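Long-range contacts in CAMP factor (Mobiluncus curtisii, PDB 6JLC), which probably forms pores in target-cell membranes and, as a CAMP-factor toxin, contributes to the cooperative lysis of red blood cells: residues Leu6-Gln12 / Leu55-Ala59; His76-Ile81 / Ser127-Arg132; Lys87-Leu92 / Tyr135-Ser139. All blocks are in the same frame, centred on the assembly; numbering follows the deposited sequence.

Contact 1 of 3, residues Leu6-Gln12 / Leu55-Ala59; sequences LTPSEAQ and LAVVA
Val58 holds CG1 anti to its backbone N (chi1 174°), which turns that methyl onto the first turn of helix 8-31, and Leu6 has its CG in the same relation to its own N (chi1 -174°), carrying its methyls over to Leu55. The two residues help close one end of a helical hairpin: the start of helix 8-31 runs against the last turn of helix 41-59 with N-to-C directions 145° apart, hence roughly antiparallel. Small residues at the interface let the axes come within 7.8 Å. Pro8 and Ala59 are so close in backbone terms that their CA atoms lie 3.8 Å apart, with the proline ring carbons lying against the carbonyl oxygens of Val58 and Ala59.

Ala11 is the central small residue. Its CB rests 3.6 Å from Leu55 O, and the same methyl also touches Val58 CG1 and faces Ala59. Val58 CG1 reaches back past the N-cap to the residue ahead of Thr7, lying 3.5 Å from Leu6 O. The side chains of Leu6 and Leu55 cross at about a right angle, their CD2 atoms 3.9 Å apart, while Leu55 extends inward to Ile15 and Ile18 and to Ile71 of helix 68-91.

The turn on which this packing stands is fixed by a capping box. Thr7, at the N-cap, accepts Glu10 N through its OG1 at 3.1 Å. In return Thr7 N donates to Glu10 OE1 at 3.0 Å, approaching from above the carboxylate plane. At the outer margin, where the Gln12 chain bends at chi2, its amide has two neighbours: NE2 is bonded to Asp16 OD1, and OE1 lies 3.9 Å from Ala59 CB.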
loop_
_atom_site.group_PDB
_atom_site.type_symbol
_atom_site.label_atom_id
_atom_site.label_comp_id
_atom_site.label_asym_id
_atom_site.label_seq_id
_atom_site.Cartn_x
_atom_site.Cartn_y
_atom_site.Cartn_z
ATOM N N LEU A 6 12.911 23.322 18.754
ATOM C CA LEU A 6 12.617 22.783 17.431
ATOM C C LEU A 6 12.782 23.958 16.510
ATOM O O LEU A 6 12.038 24.887 16.580
ATOM C CB LEU A 6 11.213 22.248 17.301
ATOM C CG LEU A 6 10.862 21.531 16.008
ATOM C CD1 LEU A 6 11.749 20.349 15.735
ATOM C CD2 LEU A 6 9.422 21.110 15.939
ATOM N N THR A 7 13.786 23.913 15.663
ATOM C CA THR A 7 14.044 25.014 14.758
ATOM C C THR A 7 13.174 24.993 13.513
ATOM O O THR A 7 12.657 23.978 13.160
ATOM C CB THR A 7 15.494 24.998 14.285
ATOM O OG1 THR A 7 15.708 23.864 13.474
ATOM C CG2 THR A 7 16.408 24.930 15.420
ATOM N N PRO A 8 13.033 26.135 12.857
ATOM C CA PRO A 8 12.246 26.131 11.613
ATOM C C PRO A 8 12.732 25.103 10.607
ATOM O O PRO A 8 11.922 24.436 9.947
ATOM C CB PRO A 8 12.419 27.569 11.092
ATOM C CG PRO A 8 12.631 28.371 12.315
ATOM C CD PRO A 8 13.429 27.500 13.252
ATOM N N SER A 9 14.048 24.955 10.470
ATOM C CA SER A 9 14.575 23.996 9.509
ATOM C C SER A 9 14.193 22.573 9.893
ATOM O O SER A 9 13.731 21.789 9.053
ATOM C CB SER A 9 16.094 24.139 9.405
ATOM O OG SER A 9 16.599 23.247 8.433
ATOM N N GLU A 10 14.389 22.223 11.164
ATOM C CA GLU A 10 13.974 20.908 11.649
ATOM C C GLU A 10 12.480 20.686 11.440
ATOM O O GLU A 10 12.061 19.590 11.046
ATOM C CB GLU A 10 14.338 20.764 13.128
ATOM C CG GLU A 10 15.846 20.798 13.404
ATOM C CD GLU A 10 16.185 20.899 14.892
ATOM O OE1 GLU A 10 15.304 21.278 15.703
ATOM O OE2 GLU A 10 17.346 20.593 15.248
ATOM N N ALA A 11 11.660 21.718 11.689
ATOM C CA ALA A 11 10.219 21.597 11.462
ATOM C C ALA A 11 9.909 21.351 9.991
ATOM O O ALA A 11 9.027 20.548 9.667
ATOM C CB ALA A 11 9.492 22.853 11.947
ATOM N N GLN A 12 10.625 22.028 9.076
ATOM C CA GLN A 12 10.367 21.796 7.658
ATOM C C GLN A 12 10.776 20.387 7.241
ATOM O O GLN A 12 10.094 19.763 6.421
ATOM C CB GLN A 12 11.090 22.825 6.788
ATOM C CG GLN A 12 10.756 22.664 5.312
ATOM C CD GLN A 12 9.287 22.911 5.028
ATOM O OE1 GLN A 12 8.727 23.917 5.460
ATOM N NE2 GLN A 12 8.651 21.989 4.314
ATOM N N LEU A 55 3.520 22.001 12.530
ATOM C CA LEU A 55 4.927 22.196 12.186
ATOM C C LEU A 55 5.121 23.439 11.331
ATOM O O LEU A 55 6.135 24.138 11.461
ATOM C CB LEU A 55 5.460 20.967 11.458
ATOM C CG LEU A 55 5.713 19.737 12.343
ATOM C CD1 LEU A 55 5.715 18.484 11.489
ATOM C CD2 LEU A 55 7.008 19.871 13.094
ATOM N N ALA A 56 4.168 23.717 10.433
ATOM C CA ALA A 56 4.302 24.869 9.549
ATOM C C ALA A 56 4.329 26.165 10.340
ATOM O O ALA A 56 4.941 27.153 9.906
ATOM C CB ALA A 56 3.169 24.891 8.520
ATOM N N VAL A 57 3.672 26.181 11.499
ATOM C CA VAL A 57 3.716 27.351 12.364
ATOM C C VAL A 57 5.146 27.623 12.807
ATOM O O VAL A 57 5.609 28.770 12.788
ATOM C CB VAL A 57 2.772 27.144 13.565
ATOM C CG1 VAL A 57 3.005 28.197 14.617
ATOM C CG2 VAL A 57 1.322 27.143 13.091
ATOM N N VAL A 58 5.875 26.565 13.187
ATOM C CA VAL A 58 7.269 26.729 13.596
ATOM C C VAL A 58 8.138 27.069 12.391
ATOM O O VAL A 58 8.988 27.969 12.454
ATOM C CB VAL A 58 7.775 25.460 14.309
ATOM C CG1 VAL A 58 9.271 25.572 14.609
ATOM C CG2 VAL A 58 6.970 25.186 15.590
ATOM N N ALA A 59 7.954 26.354 11.276
ATOM C CA ALA A 59 8.776 26.629 10.097
ATOM C C ALA A 59 8.584 28.058 9.607
ATOM O O ALA A 59 9.515 28.653 9.042
ATOM C CB ALA A 59 8.456 25.641 8.978
#

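Contact 2 of 3, residues His76-Ile81 / Ser127-Arg132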
loop_
_atom_site.group_PDB
_atom_site.type_symbol
_atom_site.label_atom_id
_atom_site.label_comp_id
_atom_site.label_asym_id
_atom_site.label_seq_id
_atom_site.Cartn_x
_atom_site.Cartn_y
_atom_site.Cartn_z
ATOM N N HIS A 76 7.734 10.851 13.891
ATOM C CA HIS A 76 8.421 9.576 13.715
ATOM C C HIS A 76 7.438 8.426 13.540
ATOM O O HIS A 76 7.701 7.500 12.766
ATOM C CB HIS A 76 9.358 9.303 14.890
ATOM C CG HIS A 76 10.444 10.323 15.012
ATOM N ND1 HIS A 76 10.871 10.825 16.226
ATOM C CD2 HIS A 76 11.156 10.978 14.065
ATOM C CE1 HIS A 76 11.820 11.718 16.019
ATOM N NE2 HIS A 76 12.008 11.837 14.714
ATOM N N LEU A 77 6.299 8.465 14.239
ATOM C CA LEU A 77 5.352 7.355 14.120
ATOM C C LEU A 77 4.668 7.342 12.749
ATOM O O LEU A 77 4.492 6.275 12.145
ATOM C CB LEU A 77 4.322 7.410 15.252
ATOM C CG LEU A 77 3.269 6.284 15.296
ATOM C CD1 LEU A 77 3.896 4.887 15.260
ATOM C CD2 LEU A 77 2.432 6.434 16.572
ATOM N N ILE A 78 4.280 8.513 12.231
ATOM C CA ILE A 78 3.714 8.539 10.884
ATOM C C ILE A 78 4.721 8.006 9.874
ATOM O O ILE A 78 4.371 7.208 8.994
ATOM C CB ILE A 78 3.226 9.956 10.530
ATOM C CG1 ILE A 78 2.000 10.276 11.395
ATOM C CG2 ILE A 78 2.845 10.033 9.054
ATOM C CD1 ILE A 78 1.291 11.555 11.054
ATOM N N VAL A 79 5.995 8.399 10.003
ATOM C CA VAL A 79 7.014 7.895 9.086
ATOM C C VAL A 79 7.119 6.382 9.197
ATOM O O VAL A 79 7.214 5.670 8.192
ATOM C CB VAL A 79 8.364 8.587 9.360
ATOM C CG1 VAL A 79 9.511 7.856 8.668
ATOM C CG2 VAL A 79 8.281 10.054 8.933
ATOM N N GLU A 80 7.068 5.869 10.430
ATOM C CA GLU A 80 7.183 4.433 10.652
ATOM C C GLU A 80 5.999 3.683 10.069
ATOM O O GLU A 80 6.160 2.570 9.554
ATOM C CB GLU A 80 7.287 4.140 12.149
ATOM C CG GLU A 80 7.817 2.733 12.441
ATOM C CD GLU A 80 9.286 2.610 12.074
ATOM O OE1 GLU A 80 9.991 3.639 12.153
ATOM O OE2 GLU A 80 9.738 1.498 11.724
ATOM N N ILE A 81 4.796 4.247 10.196
ATOM C CA ILE A 81 3.631 3.617 9.587
ATOM C C ILE A 81 3.833 3.511 8.082
ATOM O O ILE A 81 3.587 2.461 7.472
ATOM C CB ILE A 81 2.355 4.404 9.927
ATOM C CG1 ILE A 81 2.034 4.301 11.432
ATOM C CG2 ILE A 81 1.183 3.882 9.104
ATOM C CD1 ILE A 81 1.012 5.308 11.871
ATOM N N SER A 127 4.534 2.561 20.112
ATOM C CA SER A 127 3.901 2.167 18.850
ATOM C C SER A 127 4.936 1.935 17.756
ATOM O O SER A 127 4.810 0.994 16.958
ATOM C CB SER A 127 2.885 3.220 18.404
ATOM O OG SER A 127 1.857 3.347 19.378
ATOM N N ILE A 128 5.956 2.798 17.680
ATOM C CA ILE A 128 7.046 2.579 16.732
ATOM C C ILE A 128 7.693 1.221 16.990
ATOM O O ILE A 128 7.929 0.437 16.061
ATOM C CB ILE A 128 8.066 3.730 16.821
ATOM C CG1 ILE A 128 7.430 5.028 16.305
ATOM C CG2 ILE A 128 9.332 3.392 16.049
ATOM C CD1 ILE A 128 8.273 6.275 16.524
ATOM N N SER A 129 7.974 0.913 18.257
ATOM C CA SER A 129 8.576 -0.376 18.583
ATOM C C SER A 129 7.649 -1.529 18.211
ATOM O O SER A 129 8.111 -2.588 17.759
ATOM C CB SER A 129 8.918 -0.428 20.073
ATOM O OG SER A 129 9.930 0.515 20.372
ATOM N N ASP A 130 6.339 -1.344 18.390
ATOM C CA ASP A 130 5.406 -2.432 18.108
ATOM C C ASP A 130 5.283 -2.687 16.611
ATOM O O ASP A 130 5.153 -3.839 16.185
ATOM C CB ASP A 130 4.040 -2.120 18.698
ATOM C CG ASP A 130 3.027 -3.214 18.422
ATOM O OD1 ASP A 130 3.174 -4.319 18.992
ATOM O OD2 ASP A 130 2.081 -2.970 17.642
ATOM N N LEU A 131 5.283 -1.627 15.799
ATOM C CA LEU A 131 5.298 -1.831 14.354
ATOM C C LEU A 131 6.524 -2.635 13.929
ATOM O O LEU A 131 6.414 -3.568 13.126
ATOM C CB LEU A 131 5.267 -0.487 13.635
ATOM C CG LEU A 131 3.964 0.306 13.697
ATOM C CD1 LEU A 131 4.213 1.775 13.295
ATOM C CD2 LEU A 131 2.908 -0.334 12.786
ATOM N N ARG A 132 7.701 -2.298 14.464
ATOM C CA ARG A 132 8.919 -2.998 14.062
ATOM C C ARG A 132 8.903 -4.439 14.542
ATOM O O ARG A 132 9.260 -5.357 13.791
ATOM C CB ARG A 132 10.152 -2.274 14.599
ATOM C CG ARG A 132 10.365 -0.917 13.931
ATOM C CD ARG A 132 11.368 -0.070 14.677
ATOM N NE ARG A 132 11.550 1.218 14.024
ATOM C CZ ARG A 132 12.340 2.181 14.480
ATOM N NH1 ARG A 132 13.022 1.999 15.602
ATOM N NH2 ARG A 132 12.433 3.329 13.820
#
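Leu77 CD1 is wedged between two residues of the facing helix, 3.7 Å from Ile128 CG1 and equally near Leu131 CD1. Leu77 and Ile128 lie alongside each other with their ends pointing opposite ways, whereas Leu77 crosses Leu131 at about a right angle, and its other methyl, CD2, lies on Ser127 CB. Leu131 CD1 also meets Ile81 CG1 at 3.8 Å, and Ile128 CD1 presses on His76 CB.

Further out, Glu80 has CG anti to the backbone N; this chi1 (-163°) lays CG against Leu131 CD1, and the bend at chi2 then turns the carboxylate to Arg132. The arginine, extended from CG to NE, closes a salt bridge in which NE and NH2 each take one carboxylate oxygen: NE to OE2 at 2.9 Å, nearly straight at 167°, and NH2 to OE1 at 3.0 Å. Both oxygens are met from above the carboxylate plane, the two flat groups standing 75° apart. Ile128 CG2 covers one face of the guanidinium.

Helices 68-91 and 121-139 run nearly parallel here. Helix 97-114 packs against both, through Val114 on Leu77 and Val107 on Leu131, while helix 41-59 meets Ile78 and Ile81 through Leu44.

Contact 3 of 3, residues Lys87-Leu92 / Tyr135-Ser139; sequences KSANNL and YERVS
Tyr135 reaches across to the end of helix 68-91 with its ring between two groups of different character. CG stands anti to the backbone N (chi1 -178°), which sends the ring from helix 121-139 toward Lys87, Asn91 and Leu92. This is a lengthwise contact of two nearly parallel helices in the bundle formed by the first five helices of the chain, the chain being the C-terminal portion of the full-length protein, and the tyrosine spans an axis separation of 11.8 Å.

Lys87 crosses the ring obliquely. Its CB touches Tyr135 CE1 at 3.7 Å, then the chain bends at chi3 and lays CE over the middle of one face, 4.0 Å from the ring centroid, in a CH-pi contact. NZ goes on toward the CD2 and CE2 side, 4.3 Å from that centroid, making an off-centre cation-pi interaction. On the opposite face, toward the rim, sits Ser139 OG, whose bond goes elsewhere: it donates to Tyr135 O at 2.8 Å. That carbonyl oxygen also receives Ser139 N, the two donors coming from opposite faces of its plane.

At the phenol end, Asn91 ND2 donates to Tyr135 OH over 3.1 Å with an N-H...O angle of 158°. The hydroxyl lies close to the amide plane, although amide and ring planes are turned 68° apart, and the bond helps to hold the phenol end in place.

Leu92, the first residue to leave helical geometry, brings CD1 obliquely to Tyr135 CE1 at 3.7 Å. The same methyl meets Val138 CG2, with the two side chains crossing at about a right angle, while Leu92 CD2 faces Ser139 OG. Helix 97-114 covers this apolar part: Leu103 packs on Leu92 and Ser88, and Ala99 and Glu102 meet Val138.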
loop_
_atom_site.group_PDB
_atom_site.type_symbol
_atom_site.label_atom_id
_atom_site.label_comp_id
_atom_site.label_asym_id
_atom_site.label_seq_id
_atom_site.Cartn_x
_atom_site.Cartn_y
_atom_site.Cartn_z
ATOM N N LYS A 87 7.011 -1.807 3.323
ATOM C CA LYS A 87 7.722 -3.082 3.378
ATOM C C LYS A 87 6.751 -4.247 3.296
ATOM O O LYS A 87 7.020 -5.251 2.623
ATOM C CB LYS A 87 8.545 -3.187 4.662
ATOM C CG LYS A 87 9.729 -2.259 4.698
ATOM C CD LYS A 87 10.777 -2.781 5.645
ATOM C CE LYS A 87 10.286 -2.722 7.065
ATOM N NZ LYS A 87 11.385 -3.055 8.004
ATOM N N SER A 88 5.625 -4.142 4.002
ATOM C CA SER A 88 4.643 -5.218 3.989
ATOM C C SER A 88 4.116 -5.462 2.580
ATOM O O SER A 88 4.080 -6.606 2.106
ATOM C CB SER A 88 3.498 -4.880 4.924
ATOM O OG SER A 88 2.452 -5.810 4.744
ATOM N N ALA A 89 3.708 -4.385 1.900
ATOM C CA ALA A 89 3.155 -4.502 0.553
ATOM C C ALA A 89 4.160 -5.129 -0.402
ATOM O O ALA A 89 3.793 -5.926 -1.273
ATOM C CB ALA A 89 2.727 -3.124 0.043
ATOM N N ASN A 90 5.435 -4.791 -0.245
ATOM C CA ASN A 90 6.454 -5.238 -1.178
ATOM C C ASN A 90 7.015 -6.611 -0.846
ATOM O O ASN A 90 7.430 -7.328 -1.762
ATOM C CB ASN A 90 7.584 -4.212 -1.232
ATOM C CG ASN A 90 7.132 -2.900 -1.846
ATOM O OD1 ASN A 90 6.412 -2.893 -2.842
ATOM N ND2 ASN A 90 7.528 -1.789 -1.242
ATOM N N ASN A 91 7.034 -7.001 0.435
ATOM C CA ASN A 91 7.719 -8.218 0.847
ATOM C C ASN A 91 6.814 -9.339 1.345
ATOM O O ASN A 91 7.244 -10.497 1.323
ATOM C CB ASN A 91 8.749 -7.890 1.938
ATOM C CG ASN A 91 9.745 -6.854 1.479
ATOM O OD1 ASN A 91 10.141 -6.846 0.318
ATOM N ND2 ASN A 91 10.131 -5.956 2.371
ATOM N N LEU A 92 5.592 -9.045 1.803
ATOM C CA LEU A 92 4.769 -10.051 2.472
ATOM C C LEU A 92 3.589 -10.514 1.618
ATOM O O LEU A 92 2.634 -11.098 2.150
ATOM C CB LEU A 92 4.269 -9.522 3.823
ATOM C CG LEU A 92 5.362 -9.025 4.771
ATOM C CD1 LEU A 92 4.734 -8.493 6.063
ATOM C CD2 LEU A 92 6.342 -10.126 5.076
ATOM N N TYR A 135 6.362 -6.428 12.391
ATOM C CA TYR A 135 6.881 -6.735 11.063
ATOM C C TYR A 135 7.903 -7.859 11.125
ATOM O O TYR A 135 7.853 -8.802 10.325
ATOM C CB TYR A 135 7.504 -5.506 10.420
ATOM C CG TYR A 135 7.985 -5.839 9.027
ATOM C CD1 TYR A 135 7.118 -5.755 7.942
ATOM C CD2 TYR A 135 9.283 -6.301 8.803
ATOM C CE1 TYR A 135 7.542 -6.090 6.664
ATOM C CE2 TYR A 135 9.705 -6.644 7.530
ATOM C CZ TYR A 135 8.827 -6.535 6.471
ATOM O OH TYR A 135 9.241 -6.864 5.203
ATOM N N GLU A 136 8.864 -7.753 12.048
ATOM C CA GLU A 136 9.893 -8.782 12.146
ATOM C C GLU A 136 9.281 -10.141 12.463
ATOM O O GLU A 136 9.682 -11.154 11.882
ATOM C CB GLU A 136 10.934 -8.397 13.196
ATOM C CG GLU A 136 12.111 -9.358 13.236
ATOM C CD GLU A 136 12.996 -9.159 14.446
ATOM O OE1 GLU A 136 13.956 -8.365 14.357
ATOM O OE2 GLU A 136 12.732 -9.799 15.487
ATOM N N ARG A 137 8.279 -10.182 13.350
ATOM C CA ARG A 137 7.661 -11.458 13.699
ATOM C C ARG A 137 6.950 -12.084 12.501
ATOM O O ARG A 137 7.190 -13.245 12.154
ATOM C CB ARG A 137 6.681 -11.282 14.855
ATOM C CG ARG A 137 6.018 -12.590 15.280
ATOM C CD ARG A 137 4.817 -12.352 16.177
ATOM N NE ARG A 137 4.875 -11.046 16.815
ATOM C CZ ARG A 137 3.904 -10.148 16.757
ATOM N NH1 ARG A 137 2.783 -10.420 16.087
ATOM N NH2 ARG A 137 4.055 -8.980 17.370
ATOM N N VAL A 138 6.041 -11.338 11.867
ATOM C CA VAL A 138 5.215 -11.958 10.832
ATOM C C VAL A 138 6.015 -12.222 9.564
ATOM O O VAL A 138 5.560 -12.990 8.708
ATOM C CB VAL A 138 3.968 -11.107 10.518
ATOM C CG1 VAL A 138 3.219 -10.778 11.823
ATOM C CG2 VAL A 138 4.358 -9.844 9.759
ATOM N N SER A 139 7.197 -11.604 9.426
ATOM C CA SER A 139 8.054 -11.870 8.271
ATOM C C SER A 139 8.509 -13.316 8.233
ATOM O O SER A 139 8.819 -13.842 7.159
ATOM C CB SER A 139 9.277 -10.959 8.291
ATOM O OG SER A 139 8.926 -9.663 7.860
#

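Contacts 2 and 3 join the same two helices, 68-91 and 121-139, at successive levels with centres 14 Å apart; contact 1 instead joins helices 8-31 and 41-59 at a far end of the bundle, its centre about 29 Å from the centre of the chain. Helix 68-91 still ties them together, since Leu55 of contact 1 touches it. Chemistry follows spacing and place. The tight, partly buried contact 1 relies on alanine, proline and apolar branches. Contact 2, the most buried, has an aliphatic interior with a salt bridge at its margin. In contact 3, partly buried, wider axes are bridged by an aromatic ring with polar and cationic partners.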